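Side-chain contact in DNA polymerase (Pyrobaculum calidifontis, PDB 5MDN), which probably catalyses template-directed DNA synthesis, adding deoxyribonucleotides from their triphosphates to a growing DNA strand with release of diphosphate: residues Y279-V282 with D283-E287. Sequence-based numbering, arbitrary orientation.
Sequences YNIV and DEFPE
The C-terminal end of helix 278-282 runs into a type I beta turn, V282 to F285, and F285 folds back over I281 and V282. The backbone bonds change from a four-residue to a three-residue span. D283 N still reaches four residues back to Y279 O (3.3 Å). E284 N and F285 N reach three back, to I281 O and V282 O. The F285 ring carries the side-chain contact. I281 O sits over the centre of one face, 3.8 Å above the plane. F285 CD2 lies 3.5 Å from V282 CA and 3.9 Å from V282 CB, and F285 CZ meets I281 CG1 at 4.2 Å. F285 CG is anti to the carbonyl carbon (chi1 -58°), which swings the ring back over the I281 and V282 backbone. This helix follows strand 274-277, an outermost strand of the exonuclease-domain sheet. I281 and V282 also pack on L347 of helix 326-356. An alanine in place of F285 would probably lose the ring over I281 O and open a gap beside V282 CB and I281 CG1. The E284 side chain crosses that of I281 at a slant. E284 CD lies 4.0 Å from I281 CD1, while E284 OE2 forms a salt bridge with R373 NH2 of helix 370-384.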
loop_
_atom_site.group_PDB
_atom_site.type_symbol
_atom_site.label_atom_id
_atom_site.label_comp_id
_atom_site.label_asym_id
_atom_site.label_seq_id
_atom_site.Cartn_x
_atom_site.Cartn_y
_atom_site.Cartn_z
ATOM N N TYR A 279 -3.032 6.705 2.841
ATOM C CA TYR A 279 -1.973 6.851 1.850
ATOM C C TYR A 279 -1.217 5.546 1.624
ATOM O O TYR A 279 -0.606 5.373 0.565
ATOM C CB TYR A 279 -1.004 7.958 2.268
ATOM C CG TYR A 279 0.048 8.279 1.226
ATOM C CD1 TYR A 279 -0.302 8.492 -0.101
ATOM C CD2 TYR A 279 1.390 8.375 1.572
ATOM C CE1 TYR A 279 0.655 8.786 -1.056
ATOM C CE2 TYR A 279 2.354 8.669 0.624
ATOM C CZ TYR A 279 1.980 8.873 -0.687
ATOM O OH TYR A 279 2.940 9.167 -1.628
ATOM N N ASN A 280 -1.240 4.632 2.596
ATOM C CA ASN A 280 -0.633 3.321 2.398
ATOM C C ASN A 280 -1.298 2.562 1.254
ATOM O O ASN A 280 -0.615 1.930 0.440
ATOM C CB ASN A 280 -0.712 2.510 3.691
ATOM C CG ASN A 280 0.186 3.054 4.781
ATOM O OD1 ASN A 280 -0.102 2.910 5.970
ATOM N ND2 ASN A 280 1.287 3.681 4.383
ATOM N N ILE A 281 -2.627 2.605 1.176
ATOM C CA ILE A 281 -3.329 1.818 0.167
ATOM C C ILE A 281 -3.421 2.540 -1.178
ATOM O O ILE A 281 -3.369 1.890 -2.229
ATOM C CB ILE A 281 -4.723 1.410 0.677
ATOM C CG1 ILE A 281 -5.389 0.440 -0.301
ATOM C CG2 ILE A 281 -5.608 2.620 0.909
ATOM C CD1 ILE A 281 -4.697 -0.908 -0.389
ATOM N N VAL A 282 -3.547 3.871 -1.185
ATOM C CA VAL A 282 -3.676 4.591 -2.446
ATOM C C VAL A 282 -2.361 4.619 -3.214
ATOM O O VAL A 282 -2.364 4.829 -4.433
ATOM C CB VAL A 282 -4.197 6.026 -2.223
ATOM C CG1 VAL A 282 -5.491 6.013 -1.420
ATOM C CG2 VAL A 282 -3.146 6.892 -1.550
ATOM N N ASP A 283 -1.231 4.430 -2.527
ATOM C CA ASP A 283 0.053 4.346 -3.213
ATOM C C ASP A 283 0.077 3.182 -4.195
ATOM O O ASP A 283 0.805 3.224 -5.193
ATOM C CB ASP A 283 1.182 4.220 -2.187
ATOM C CG ASP A 283 2.528 4.685 -2.728
ATOM O OD1 ASP A 283 2.672 4.812 -3.963
ATOM O OD2 ASP A 283 3.444 4.931 -1.915
ATOM N N GLU A 284 -0.708 2.136 -3.930
ATOM C CA GLU A 284 -0.755 0.962 -4.791
ATOM C C GLU A 284 -1.606 1.166 -6.039
ATOM O O GLU A 284 -1.552 0.328 -6.945
ATOM C CB GLU A 284 -1.284 -0.239 -4.003
ATOM C CG GLU A 284 -0.398 -0.655 -2.836
ATOM C CD GLU A 284 -1.070 -1.669 -1.930
ATOM O OE1 GLU A 284 -1.817 -2.523 -2.449
ATOM O OE2 GLU A 284 -0.847 -1.613 -0.701
ATOM N N PHE A 285 -2.389 2.245 -6.111
ATOM C CA PHE A 285 -3.212 2.526 -7.285
ATOM C C PHE A 285 -2.369 3.164 -8.382
ATOM O O PHE A 285 -1.919 4.309 -8.236
ATOM C CB PHE A 285 -4.388 3.438 -6.927
ATOM C CG PHE A 285 -5.285 2.886 -5.854
ATOM C CD1 PHE A 285 -5.534 1.526 -5.771
ATOM C CD2 PHE A 285 -5.896 3.730 -4.945
ATOM C CE1 PHE A 285 -6.364 1.019 -4.790
ATOM C CE2 PHE A 285 -6.728 3.228 -3.960
ATOM C CZ PHE A 285 -6.963 1.870 -3.885
ATOM N N PRO A 286 -2.137 2.468 -9.497
ATOM C CA PRO A 286 -1.267 3.007 -10.548
ATOM C C PRO A 286 -1.918 4.059 -11.435
ATOM O O PRO A 286 -1.235 4.609 -12.307
ATOM C CB PRO A 286 -0.916 1.756 -11.360
ATOM C CG PRO A 286 -2.140 0.911 -11.247
ATOM C CD PRO A 286 -2.653 1.128 -9.843
ATOM N N GLU A 287 -3.207 4.350 -11.252
ATOM C CA GLU A 287 -3.908 5.283 -12.127
ATOM C C GLU A 287 -3.724 6.747 -11.732
ATOM O O GLU A 287 -3.876 7.625 -12.589
ATOM C CB GLU A 287 -5.405 4.956 -12.149
ATOM C CG GLU A 287 -5.731 3.494 -12.410
ATOM C CD GLU A 287 -6.357 2.821 -11.202
ATOM O OE1 GLU A 287 -5.660 2.665 -10.179
ATOM O OE2 GLU A 287 -7.551 2.461 -11.270
#